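Side-chain contacts in endoglucanase (Thermotoga maritima, PDB 2FVG), which probably acts as a metal-dependent aminopeptidase of the M42 family, using two divalent metal ions per subunit, despite its name of endoglucanase: residues K94-K99 with G103-R108; R89-K94 with P121-L126; C215-E220 with G333-V338. One frame throughout, in Å; residues are numbered along the deposited sequence.

Interaction 1 of 3, residues K94-K99 with G103-R108; sequences KVVQVK and GVIGYR
Val95 and Val96 pair antiparallel with Val104 and Gly103, and the short strand axes, 4.6 Å apart at closest approach, make an angle of 124° between their N-to-C directions, well short of the 180° of a straight antiparallel pair, so the strands are twisted or bent against each other. Val96 and Gly103 form the hydrogen-bonded pair: Val96 N gives to Gly103 O at 2.9 Å, and Gly103 N gives to Val96 O at 2.8 Å. Ile105 N adds a third bond, to Lys94 O.

One face carries the apolar contact, where the side chains of Val96 and Ile105 cross at about a right angle and Val96 CG1 lies 3.7 Å from Ile105 CD1. A chi1 of -71° sets CG1 anti to the carbonyl carbon, facing Ile105, and leaves CG2 near Gly103 O. On the other face, Val95 CG1 comes within 3.2 Å of Gly103 O, and Val104 CG2 packs on Lys94 O at 3.5 Å. With an alanine here in place of Val96, a gap would probably open beside Ile105 CD1.

Strand 147-150 flanks the first strand of this beta hairpin and strand 126-129 the second, within a six-stranded antiparallel sheet; their Val148 and Ile128 both touch Val96.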
# COMPACT_ATOMS: atom_id res chain seq x y z
N LYS A 94 -12.72 -15.91 9.55
CA LYS A 94 -12.14 -15.20 8.40
C LYS A 94 -11.63 -16.15 7.32
O LYS A 94 -11.05 -17.19 7.63
CB LYS A 94 -11.00 -14.27 8.82
CG LYS A 94 -11.35 -12.78 8.93
CD LYS A 94 -12.52 -12.49 9.82
CE LYS A 94 -12.79 -11.00 9.85
NZ LYS A 94 -13.93 -10.71 10.76
N VAL A 95 -11.86 -15.78 6.05
CA VAL A 95 -11.39 -16.59 4.92
C VAL A 95 -10.00 -16.12 4.48
O VAL A 95 -9.75 -14.91 4.29
CB VAL A 95 -12.36 -16.59 3.71
CG1 VAL A 95 -11.91 -17.62 2.68
CG2 VAL A 95 -13.77 -16.92 4.16
N VAL A 96 -9.13 -17.09 4.27
CA VAL A 96 -7.75 -16.82 3.91
C VAL A 96 -7.36 -17.72 2.77
O VAL A 96 -8.12 -18.63 2.42
CB VAL A 96 -6.81 -17.09 5.09
CG1 VAL A 96 -6.99 -16.05 6.20
CG2 VAL A 96 -7.01 -18.51 5.63
N GLN A 97 -6.19 -17.50 2.20
CA GLN A 97 -5.75 -18.38 1.12
C GLN A 97 -4.26 -18.62 1.15
O GLN A 97 -3.50 -17.77 1.59
CB GLN A 97 -6.11 -17.81 -0.24
CG GLN A 97 -5.24 -16.65 -0.66
CD GLN A 97 -4.91 -16.72 -2.13
OE1 GLN A 97 -3.76 -17.00 -2.51
NE2 GLN A 97 -5.91 -16.53 -2.98
N VAL A 98 -3.85 -19.81 0.70
CA VAL A 98 -2.44 -20.18 0.63
C VAL A 98 -2.30 -20.81 -0.74
O VAL A 98 -2.99 -21.77 -1.06
CB VAL A 98 -2.03 -21.17 1.75
CG1 VAL A 98 -0.56 -21.61 1.63
CG2 VAL A 98 -2.23 -20.55 3.10
N LYS A 99 -1.42 -20.25 -1.56
CA LYS A 99 -1.23 -20.68 -2.93
C LYS A 99 -2.54 -21.03 -3.62
O LYS A 99 -2.73 -22.16 -4.10
CB LYS A 99 -0.17 -21.79 -3.02
CG LYS A 99 1.23 -21.26 -2.67
CD LYS A 99 2.32 -22.30 -2.76
CE LYS A 99 2.06 -23.45 -1.82
NZ LYS A 99 3.22 -24.40 -1.73
N GLY A 103 -9.21 -21.15 2.64
CA GLY A 103 -9.43 -21.76 3.95
C GLY A 103 -10.15 -20.82 4.89
O GLY A 103 -10.38 -19.65 4.55
N VAL A 104 -10.52 -21.32 6.06
CA VAL A 104 -11.20 -20.49 7.04
C VAL A 104 -10.59 -20.68 8.41
O VAL A 104 -10.35 -21.81 8.88
CB VAL A 104 -12.78 -20.69 7.06
CG1 VAL A 104 -13.17 -22.08 7.57
CG2 VAL A 104 -13.46 -19.65 7.97
N ILE A 105 -10.29 -19.56 9.05
CA ILE A 105 -9.75 -19.59 10.39
C ILE A 105 -10.85 -19.91 11.41
O ILE A 105 -11.98 -19.41 11.31
CB ILE A 105 -9.11 -18.24 10.75
CG1 ILE A 105 -7.99 -17.91 9.77
CG2 ILE A 105 -8.56 -18.27 12.18
CD1 ILE A 105 -7.48 -16.45 9.89
N GLY A 106 -10.50 -20.74 12.38
CA GLY A 106 -11.41 -21.14 13.44
C GLY A 106 -10.61 -21.55 14.66
O GLY A 106 -9.38 -21.55 14.63
N TYR A 107 -11.30 -21.89 15.74
CA TYR A 107 -10.62 -22.35 16.95
C TYR A 107 -10.17 -23.79 16.76
O TYR A 107 -10.64 -24.48 15.84
CB TYR A 107 -11.52 -22.23 18.17
CG TYR A 107 -11.92 -20.81 18.52
CD1 TYR A 107 -11.07 -20.00 19.26
CD2 TYR A 107 -13.15 -20.30 18.11
CE1 TYR A 107 -11.43 -18.69 19.58
CE2 TYR A 107 -13.53 -18.99 18.43
CZ TYR A 107 -12.66 -18.20 19.16
OH TYR A 107 -13.02 -16.90 19.48
N ARG A 108 -9.24 -24.25 17.60
CA ARG A 108 -8.76 -25.63 17.53
C ARG A 108 -9.72 -26.53 18.32
O ARG A 108 -10.19 -26.13 19.39
CB ARG A 108 -7.34 -25.75 18.09
CG ARG A 108 -7.24 -25.56 19.59
CD ARG A 108 -5.83 -25.76 20.05
NE ARG A 108 -5.75 -25.82 21.50
CZ ARG A 108 -4.62 -25.71 22.19
NH1 ARG A 108 -3.46 -25.52 21.56
NH2 ARG A 108 -4.64 -25.78 23.52

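Interaction 2 of 3, residues R89-K94 with P121-L126; sequences RILPGK and PRFENL
Phe123, the first residue of the 121-126 segment to touch the other loop, brings ring atom CE1 to 3.7 Å from Leu91 CD1. The methyl approaches the ring obliquely. Phe123 also opens a type I beta turn, closed by the bond from Leu126 N to Phe123 O at 3.1 Å, and this turn brings Phe123 and Leu126 to bear on the same leucine.

Leu126, at the end of the turn, presents its two methyls to different partners. Its CD1 meets Leu91 at two points, lying 4.0 Å from Leu91 CB and equally far from Leu91 CD1, and the two side chains cross at about a right angle. Its CD2 reaches Pro92 CG at 4.0 Å, again with the groups set crosswise. Leu91 CD1 is therefore shared between Phe123 and Leu126, a position it reaches with CG anti to the carbonyl carbon (chi1 -63°) and an extended chi2.

No hydrogen bond joins the two segments, so the contact is purely apolar. The 89-94 loop is shaped by its own type II turn from Leu91 to Lys94, with Lys94 N bonded to Leu91 O at 2.9 Å. Gly93 takes a positive phi of 86°, a conformation in which a CB would collide with the carbonyl oxygen of Pro92, which explains the glycine.

Phe80 and Ile105 touch both leucines, and Phe67 touches Leu91 and Phe123. The loop before strand 95-98 and the turn leading into strand 126-129 thus pack together beside the six-stranded antiparallel sheet, consistent with the small beta domain that M42 peptidases carry beside the catalytic domain.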
# COMPACT_ATOMS: atom_id res chain seq x y z
N ARG A 89 -8.26 -11.74 17.99
CA ARG A 89 -9.64 -11.75 18.49
C ARG A 89 -10.69 -11.73 17.38
O ARG A 89 -11.74 -12.35 17.53
CB ARG A 89 -9.88 -10.60 19.48
N ILE A 90 -10.39 -11.03 16.28
CA ILE A 90 -11.31 -10.91 15.14
C ILE A 90 -11.09 -11.94 14.01
O ILE A 90 -11.77 -11.89 12.97
CB ILE A 90 -11.30 -9.46 14.54
CG1 ILE A 90 -9.90 -9.09 14.03
CG2 ILE A 90 -11.81 -8.44 15.57
CD1 ILE A 90 -9.87 -7.91 13.08
N LEU A 91 -10.17 -12.88 14.21
CA LEU A 91 -9.85 -13.87 13.17
C LEU A 91 -10.80 -15.04 12.99
O LEU A 91 -10.98 -15.47 11.85
CB LEU A 91 -8.40 -14.35 13.28
CG LEU A 91 -7.32 -13.28 13.07
CD1 LEU A 91 -5.94 -13.91 13.11
CD2 LEU A 91 -7.50 -12.50 11.77
N PRO A 92 -11.39 -15.58 14.08
CA PRO A 92 -12.32 -16.69 13.85
C PRO A 92 -13.35 -16.40 12.76
O PRO A 92 -13.96 -15.33 12.74
CB PRO A 92 -12.98 -16.87 15.22
CG PRO A 92 -11.92 -16.48 16.17
CD PRO A 92 -11.25 -15.30 15.52
N GLY A 93 -13.51 -17.35 11.84
CA GLY A 93 -14.44 -17.22 10.71
C GLY A 93 -13.92 -16.49 9.47
O GLY A 93 -14.61 -16.45 8.46
N LYS A 94 -12.72 -15.91 9.55
CA LYS A 94 -12.14 -15.20 8.40
C LYS A 94 -11.63 -16.15 7.32
O LYS A 94 -11.05 -17.19 7.63
CB LYS A 94 -11.00 -14.27 8.82
CG LYS A 94 -11.35 -12.78 8.93
CD LYS A 94 -12.52 -12.49 9.82
CE LYS A 94 -12.79 -11.00 9.85
NZ LYS A 94 -13.93 -10.71 10.76
N PRO A 121 -7.41 -15.53 23.54
CA PRO A 121 -7.09 -14.61 22.45
C PRO A 121 -5.64 -14.80 21.94
O PRO A 121 -4.82 -13.87 22.02
CB PRO A 121 -7.27 -13.24 23.11
CG PRO A 121 -6.98 -13.48 24.60
CD PRO A 121 -7.11 -14.96 24.87
N ARG A 122 -5.34 -15.99 21.42
CA ARG A 122 -3.99 -16.31 20.95
C ARG A 122 -3.97 -16.98 19.57
O ARG A 122 -4.97 -17.55 19.13
CB ARG A 122 -3.28 -17.21 21.96
N PHE A 123 -2.82 -16.88 18.89
CA PHE A 123 -2.63 -17.51 17.59
C PHE A 123 -2.48 -19.02 17.68
O PHE A 123 -2.88 -19.74 16.77
CB PHE A 123 -1.43 -16.90 16.86
CG PHE A 123 -1.70 -15.55 16.30
CD1 PHE A 123 -2.26 -15.41 15.04
CD2 PHE A 123 -1.43 -14.41 17.03
CE1 PHE A 123 -2.53 -14.15 14.51
CE2 PHE A 123 -1.69 -13.15 16.52
CZ PHE A 123 -2.25 -13.02 15.26
N GLU A 124 -1.90 -19.49 18.79
CA GLU A 124 -1.70 -20.92 19.04
C GLU A 124 -3.03 -21.66 19.16
O GLU A 124 -3.09 -22.88 18.98
CB GLU A 124 -0.86 -21.13 20.31
N ASN A 125 -4.10 -20.91 19.46
CA ASN A 125 -5.44 -21.50 19.61
C ASN A 125 -6.27 -21.50 18.31
O ASN A 125 -7.36 -22.10 18.25
CB ASN A 125 -6.19 -20.79 20.75
CG ASN A 125 -5.50 -20.97 22.11
OD1 ASN A 125 -4.95 -22.03 22.42
ND2 ASN A 125 -5.55 -19.93 22.93
N LEU A 126 -5.74 -20.85 17.28
CA LEU A 126 -6.39 -20.76 15.98
C LEU A 126 -5.81 -21.77 14.98
O LEU A 126 -4.64 -22.14 15.07
CB LEU A 126 -6.26 -19.33 15.45
CG LEU A 126 -6.88 -18.23 16.32
CD1 LEU A 126 -6.57 -16.84 15.79
CD2 LEU A 126 -8.38 -18.42 16.48

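Interaction 3 of 3, residues C215-E220 with G333-V338; sequences CAIVVE and GKIVEV
Cys215 and Val336 mark the nearest backbone approach, with CA atoms 6.3 Å apart, where the start of strand 215-224 meets the short helix 334-337. Gly333 stands at the N-cap of that helix with a positive phi of 73°, a value that favours glycine, and here the chain leaves helix 316-332 and begins a new turn. Gly333 O accepts from two backbone donors, Val336 N and Glu337 N, both at 3.0 Å, which closes the first turn, on which Ile335 and Val336 lie.

Cys215 and Ile217 both direct their side chains to the helix, whereas Ala216 between them points away. Ile217 and Ile335 cross obliquely: Ile217 CG1 lies 3.7 Å from Ile335 CD1, and Ile217 CD1 is nearly as near the same methyl, at 3.9 Å. Ile335 gets there with CG1 anti to its backbone N (chi1 -156°) and a fully extended chi2, so that CD1 is carried out from the helix to the strand. Cys215 works differently, since its sulfur lies against the helix backbone. SG stands between its own backbone N and carbonyl carbon (chi1 66°), 3.6 Å from Ile335 O and 3.9 Å from Val336 CA. Val336 CG2 adds a side-chain contact, also 3.9 Å from Cys215 SG.

Ile258 of helix 256-268 and Leu56 of strand 55-61 touch both Cys215 and Ile335, completing a buried apolar cluster. Strand 215-224 runs parallel to its neighbours 55-61 and 297-306, and a C-terminal helix packed against it is consistent with the layered alpha/beta fold of zinc exopeptidases. The same strand carries Glu220, a predicted metal ligand whose OE2 is hydrogen-bonded to His61 NE2.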
# COMPACT_ATOMS: atom_id res chain seq x y z
N CYS A 215 14.63 14.86 -3.07
CA CYS A 215 13.52 14.74 -2.13
C CYS A 215 12.56 13.65 -2.56
O CYS A 215 12.63 13.16 -3.68
CB CYS A 215 12.78 16.07 -1.97
SG CYS A 215 11.95 16.61 -3.44
N ALA A 216 11.65 13.29 -1.66
CA ALA A 216 10.71 12.20 -1.85
C ALA A 216 9.26 12.58 -1.51
O ALA A 216 9.01 13.46 -0.69
CB ALA A 216 11.16 11.00 -0.96
N ILE A 217 8.32 11.90 -2.16
CA ILE A 217 6.89 12.05 -1.85
C ILE A 217 6.47 10.63 -1.53
O ILE A 217 6.67 9.75 -2.36
CB ILE A 217 6.10 12.58 -3.07
CG1 ILE A 217 6.47 14.02 -3.39
CG2 ILE A 217 4.58 12.57 -2.81
CD1 ILE A 217 5.87 14.48 -4.73
N VAL A 218 5.99 10.37 -0.32
CA VAL A 218 5.49 9.05 0.04
C VAL A 218 3.95 9.08 -0.12
O VAL A 218 3.28 9.96 0.42
CB VAL A 218 5.91 8.65 1.49
CG1 VAL A 218 5.47 7.26 1.80
CG2 VAL A 218 7.43 8.75 1.63
N VAL A 219 3.41 8.17 -0.92
CA VAL A 219 1.98 8.04 -1.16
C VAL A 219 1.46 6.89 -0.30
O VAL A 219 1.80 5.72 -0.53
CB VAL A 219 1.69 7.79 -2.65
CG1 VAL A 219 0.18 7.69 -2.92
CG2 VAL A 219 2.26 8.98 -3.50
N GLU A 220 0.68 7.23 0.72
CA GLU A 220 0.12 6.23 1.61
C GLU A 220 -1.40 6.30 1.64
O GLU A 220 -2.03 7.14 0.95
CB GLU A 220 0.67 6.41 3.02
CG GLU A 220 2.16 6.09 3.10
CD GLU A 220 2.73 6.15 4.50
OE1 GLU A 220 2.07 6.75 5.40
OE2 GLU A 220 3.85 5.61 4.70
N GLY A 333 7.75 20.27 -10.57
CA GLY A 333 9.08 20.19 -9.97
C GLY A 333 9.38 21.22 -8.87
O GLY A 333 10.49 21.27 -8.37
N LYS A 334 8.40 22.02 -8.50
CA LYS A 334 8.57 23.02 -7.45
C LYS A 334 8.98 22.38 -6.13
O LYS A 334 9.73 22.96 -5.35
CB LYS A 334 7.29 23.84 -7.29
CG LYS A 334 7.11 24.87 -8.43
CD LYS A 334 5.77 25.58 -8.37
N ILE A 335 8.51 21.17 -5.90
CA ILE A 335 8.82 20.46 -4.68
C ILE A 335 10.31 20.11 -4.62
O ILE A 335 10.89 20.02 -3.54
CB ILE A 335 7.89 19.23 -4.50
CG1 ILE A 335 7.80 18.85 -3.01
CG2 ILE A 335 8.27 18.07 -5.46
CD1 ILE A 335 6.93 17.64 -2.72
N VAL A 336 10.92 19.92 -5.78
CA VAL A 336 12.35 19.63 -5.86
C VAL A 336 13.12 20.94 -5.72
O VAL A 336 14.10 21.03 -4.99
CB VAL A 336 12.73 18.92 -7.19
CG1 VAL A 336 14.22 18.90 -7.39
CG2 VAL A 336 12.16 17.49 -7.25
N GLU A 337 12.66 21.97 -6.42
CA GLU A 337 13.32 23.27 -6.39
C GLU A 337 13.36 23.92 -4.99
O GLU A 337 14.34 24.59 -4.67
CB GLU A 337 12.67 24.19 -7.43
CG GLU A 337 12.83 23.66 -8.85
CD GLU A 337 11.91 24.32 -9.87
OE1 GLU A 337 11.06 25.15 -9.48
OE2 GLU A 337 12.04 24.00 -11.07
N VAL A 338 12.34 23.71 -4.16
CA VAL A 338 12.31 24.34 -2.83
C VAL A 338 13.34 23.81 -1.81
O VAL A 338 13.58 24.45 -0.78
CB VAL A 338 10.87 24.36 -2.16
CG1 VAL A 338 9.92 25.28 -2.93
CG2 VAL A 338 10.29 22.96 -1.99

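In the fold
Interactions 1 and 2 belong to one small beta domain: their centres are 10 Å apart, they share Lys94, and the hairpin lies between the two loops in sequence. Two probable backbone hydrogen bonds link them, Gly93 N to Ile105 O and Arg108 N to Asn125 O, the latter at 2.9 Å, and the Tyr107 side chain packs on Pro92. Interaction 3 lies in the probable catalytic domain on the opposite side of the chain's centre, about 41 and 42 Å from the other two, centre to centre. Two predicted zinc ligands give the distances to the site: the Lys94 side chain is about 6 Å from that of His308, and the Ile217 side chain about 11 Å from that of His61.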